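Long-range contact in probable hydrolase (Pseudomonas aeruginosa, PDB 7AL6), which is of unknown function but adopts the alpha/beta hydrolase fold and is probably a hydrolase, perhaps a lipolytic one: residues H20-H34 with G52-G64. Numbering follows the deposited sequence.
Sequences HLFGPPDGKPVIALH and GLRIVALDFAGHG
Arg-54 reaches across to Pro-24 and Gly-23 in the connection between strands 16-22 and 28-33, the two neighbours that flank strand 53-58 in the central sheet of this alpha/beta hydrolase fold. Strand 53-58 pairs antiparallel with 20-22 and parallel with 28-33, for instance through the hydrogen bond from Val-56 N to Val-30 O (2.8 Å). The Arg-54 side chain starts beside the turn, with CB 3.5 Å from Pro-24 O, and CG stays near that oxygen (3.8 Å). A bend at chi2 (59°) then carries CD past Pro-24 O and Phe-22 O. NE lies 3.9 Å from Pro-25 CA, which covers one face of the guanidinium, with Leu-21 CB over the other. At its end NH2 donates a bent hydrogen bond (3.0 Å) to Gly-23 O, while NH1 lies 3.8 Å from Leu-21 CD1. Tyr-197 of a second subunit also packs on this arginine.

Past the C-terminal end of strand 28-33, His-34 turns its ring toward Phe-60 and His-63, with CG between backbone N and carbonyl carbon (chi1 59°). The edge of the Phe-60 ring meets one face of this imidazole, and His-63 CD2 approaches CE1. The ring nitrogen NE2 accepts a nearly straight hydrogen bond from Phe-60 N at 3.0 Å, the donor lying 26° out of the ring plane.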
# COMPACT_ATOMS: atom_id res chain seq x y z
N HIS A 20 -8.14 0.85 22.96
CA HIS A 20 -9.23 0.94 23.92
C HIS A 20 -8.91 2.06 24.89
O HIS A 20 -7.78 2.15 25.39
CB HIS A 20 -9.46 -0.38 24.66
CG HIS A 20 -10.80 -0.46 25.33
ND1 HIS A 20 -11.95 -0.83 24.66
CD2 HIS A 20 -11.20 -0.14 26.59
CE1 HIS A 20 -12.98 -0.77 25.48
NE2 HIS A 20 -12.56 -0.33 26.65
N LEU A 21 -9.89 2.90 25.18
CA LEU A 21 -9.72 4.10 26.02
C LEU A 21 -10.28 3.84 27.43
O LEU A 21 -11.43 3.47 27.52
CB LEU A 21 -10.45 5.26 25.36
CG LEU A 21 -10.00 5.61 23.96
CD1 LEU A 21 -10.74 6.82 23.44
CD2 LEU A 21 -8.51 5.84 23.91
N PHE A 22 -9.50 4.07 28.47
CA PHE A 22 -9.96 3.89 29.86
C PHE A 22 -9.76 5.18 30.66
O PHE A 22 -8.84 5.91 30.41
CB PHE A 22 -9.14 2.85 30.61
CG PHE A 22 -9.21 1.45 30.09
CD1 PHE A 22 -10.21 0.60 30.49
CD2 PHE A 22 -8.25 0.98 29.22
CE1 PHE A 22 -10.26 -0.70 30.03
CE2 PHE A 22 -8.31 -0.32 28.76
CZ PHE A 22 -9.31 -1.15 29.17
N GLY A 23 -10.61 5.39 31.65
CA GLY A 23 -10.50 6.49 32.60
C GLY A 23 -11.13 7.76 32.13
O GLY A 23 -11.53 7.87 31.01
N PRO A 24 -11.14 8.74 33.01
CA PRO A 24 -11.71 10.07 32.73
C PRO A 24 -10.93 10.82 31.66
O PRO A 24 -9.69 10.78 31.63
CB PRO A 24 -11.63 10.78 34.09
CG PRO A 24 -10.57 10.03 34.87
CD PRO A 24 -10.57 8.62 34.37
N PRO A 25 -11.62 11.54 30.76
CA PRO A 25 -10.90 12.27 29.71
C PRO A 25 -9.86 13.21 30.25
O PRO A 25 -8.91 13.53 29.53
CB PRO A 25 -12.00 13.03 28.95
CG PRO A 25 -13.30 12.52 29.43
CD PRO A 25 -13.06 11.39 30.42
N ASP A 26 -9.98 13.65 31.51
CA ASP A 26 -9.03 14.60 32.08
C ASP A 26 -8.04 13.95 33.06
O ASP A 26 -7.46 14.66 33.88
CB ASP A 26 -9.77 15.73 32.79
CG ASP A 26 -10.39 15.28 34.12
OD1 ASP A 26 -10.88 14.14 34.20
OD2 ASP A 26 -10.41 16.09 35.08
N GLY A 27 -7.85 12.63 33.00
CA GLY A 27 -6.88 11.98 33.86
C GLY A 27 -5.46 12.11 33.35
O GLY A 27 -5.21 12.57 32.24
N LYS A 28 -4.52 11.66 34.16
CA LYS A 28 -3.12 11.70 33.77
C LYS A 28 -2.91 10.87 32.50
O LYS A 28 -3.33 9.71 32.45
CB LYS A 28 -2.23 11.16 34.89
CG LYS A 28 -2.26 12.00 36.17
CD LYS A 28 -1.09 11.60 37.10
CE LYS A 28 -1.22 12.25 38.49
NZ LYS A 28 -2.21 11.52 39.34
N PRO A 29 -2.24 11.41 31.48
CA PRO A 29 -2.10 10.66 30.22
C PRO A 29 -1.14 9.48 30.33
O PRO A 29 0.04 9.64 30.65
CB PRO A 29 -1.59 11.72 29.24
CG PRO A 29 -0.97 12.85 30.14
CD PRO A 29 -1.76 12.81 31.41
N VAL A 30 -1.64 8.30 29.97
CA VAL A 30 -0.87 7.05 29.97
C VAL A 30 -1.17 6.27 28.69
O VAL A 30 -2.34 6.06 28.34
CB VAL A 30 -1.23 6.18 31.19
CG1 VAL A 30 -0.42 4.89 31.19
CG2 VAL A 30 -1.04 6.95 32.47
N ILE A 31 -0.13 5.81 28.00
CA ILE A 31 -0.27 4.80 26.95
C ILE A 31 0.16 3.45 27.52
O ILE A 31 1.26 3.33 28.08
CB ILE A 31 0.55 5.16 25.70
CG1 ILE A 31 0.14 6.53 25.21
CG2 ILE A 31 0.30 4.13 24.57
CD1 ILE A 31 1.06 7.10 24.07
N ALA A 32 -0.73 2.45 27.41
CA ALA A 32 -0.47 1.09 27.86
C ALA A 32 -0.09 0.20 26.69
O ALA A 32 -0.82 0.12 25.68
CB ALA A 32 -1.69 0.52 28.59
N LEU A 33 1.04 -0.48 26.83
CA LEU A 33 1.65 -1.28 25.78
C LEU A 33 1.75 -2.75 26.21
O LEU A 33 2.28 -3.07 27.28
CB LEU A 33 3.04 -0.72 25.45
CG LEU A 33 3.13 0.78 25.13
CD1 LEU A 33 4.59 1.09 24.81
CD2 LEU A 33 2.25 1.10 23.94
N HIS A 34 1.30 -3.67 25.32
CA HIS A 34 1.16 -5.08 25.66
C HIS A 34 2.39 -5.88 25.21
O HIS A 34 3.32 -5.38 24.55
CB HIS A 34 -0.13 -5.65 25.06
CG HIS A 34 -0.22 -5.53 23.56
ND1 HIS A 34 0.51 -6.35 22.72
CD2 HIS A 34 -0.91 -4.68 22.76
CE1 HIS A 34 0.28 -5.99 21.46
NE2 HIS A 34 -0.57 -4.98 21.46
N GLY A 52 -8.31 7.90 37.82
CA GLY A 52 -7.55 9.12 37.64
C GLY A 52 -6.48 9.08 36.56
O GLY A 52 -5.87 10.13 36.28
N LEU A 53 -6.31 7.95 35.89
CA LEU A 53 -5.37 7.85 34.75
C LEU A 53 -6.18 7.79 33.46
O LEU A 53 -7.18 7.12 33.44
CB LEU A 53 -4.48 6.61 34.88
CG LEU A 53 -3.64 6.51 36.15
CD1 LEU A 53 -2.64 5.40 36.03
CD2 LEU A 53 -2.95 7.81 36.48
N ARG A 54 -5.83 8.54 32.43
CA ARG A 54 -6.47 8.42 31.12
C ARG A 54 -5.60 7.42 30.36
O ARG A 54 -4.55 7.80 29.92
CB ARG A 54 -6.59 9.77 30.42
CG ARG A 54 -7.16 9.67 29.02
CD ARG A 54 -8.54 9.06 28.92
NE ARG A 54 -9.16 9.42 27.67
CZ ARG A 54 -10.38 9.12 27.31
NH1 ARG A 54 -10.83 9.52 26.14
NH2 ARG A 54 -11.16 8.43 28.10
N ILE A 55 -6.02 6.18 30.23
CA ILE A 55 -5.18 5.12 29.63
C ILE A 55 -5.64 4.79 28.22
O ILE A 55 -6.79 4.42 28.02
CB ILE A 55 -5.16 3.88 30.53
CG1 ILE A 55 -4.66 4.20 31.94
CG2 ILE A 55 -4.36 2.77 29.90
CD1 ILE A 55 -4.92 3.14 32.94
N VAL A 56 -4.70 4.88 27.31
CA VAL A 56 -4.88 4.49 25.92
C VAL A 56 -4.20 3.14 25.80
O VAL A 56 -2.97 3.05 25.79
CB VAL A 56 -4.27 5.53 24.97
CG1 VAL A 56 -4.37 5.06 23.52
CG2 VAL A 56 -4.96 6.87 25.13
N ALA A 57 -5.00 2.07 25.79
CA ALA A 57 -4.47 0.71 25.69
C ALA A 57 -4.37 0.42 24.21
O ALA A 57 -5.39 0.11 23.56
CB ALA A 57 -5.34 -0.31 26.41
N LEU A 58 -3.16 0.49 23.71
CA LEU A 58 -2.86 0.44 22.29
C LEU A 58 -2.60 -0.98 21.83
O LEU A 58 -1.90 -1.74 22.50
CB LEU A 58 -1.62 1.29 22.04
CG LEU A 58 -1.20 1.56 20.61
CD1 LEU A 58 -2.19 2.47 19.92
CD2 LEU A 58 0.23 2.17 20.65
N ASP A 59 -3.15 -1.29 20.67
CA ASP A 59 -2.83 -2.54 19.97
C ASP A 59 -1.57 -2.18 19.18
O ASP A 59 -1.60 -1.25 18.43
CB ASP A 59 -3.96 -3.01 19.05
CG ASP A 59 -5.00 -3.87 19.74
OD1 ASP A 59 -4.69 -4.43 20.75
OD2 ASP A 59 -6.09 -3.92 19.27
N PHE A 60 -0.50 -2.93 19.32
CA PHE A 60 0.70 -2.72 18.48
C PHE A 60 0.33 -3.13 17.06
O PHE A 60 -0.49 -4.00 16.84
CB PHE A 60 1.88 -3.57 18.95
CG PHE A 60 2.72 -2.97 20.04
CD1 PHE A 60 3.10 -1.65 19.98
CD2 PHE A 60 3.12 -3.72 21.12
CE1 PHE A 60 3.87 -1.09 20.98
CE2 PHE A 60 3.90 -3.16 22.12
CZ PHE A 60 4.27 -1.85 22.04
N ALA A 61 1.08 -2.62 16.10
CA ALA A 61 0.98 -2.99 14.68
C ALA A 61 1.10 -4.52 14.56
O ALA A 61 1.93 -5.12 15.22
CB ALA A 61 2.06 -2.31 13.91
N GLY A 62 0.22 -5.13 13.77
CA GLY A 62 0.19 -6.58 13.53
C GLY A 62 -0.40 -7.35 14.70
O GLY A 62 -0.30 -8.54 14.67
N HIS A 63 -0.99 -6.69 15.68
CA HIS A 63 -1.58 -7.31 16.88
C HIS A 63 -3.02 -6.82 17.08
O HIS A 63 -3.35 -5.79 16.57
CB HIS A 63 -0.79 -6.96 18.15
CG HIS A 63 0.60 -7.47 18.22
ND1 HIS A 63 1.61 -6.97 17.48
CD2 HIS A 63 1.17 -8.39 19.02
CE1 HIS A 63 2.72 -7.58 17.77
NE2 HIS A 63 2.48 -8.44 18.71
N GLY A 64 -3.83 -7.60 17.78
CA GLY A 64 -5.19 -7.21 18.14
C GLY A 64 -5.98 -6.76 16.93
O GLY A 64 -6.07 -7.48 15.97
O HOH W 1 -2.14 -2.37 25.21
O HOH W 2 0.86 -1.94 22.86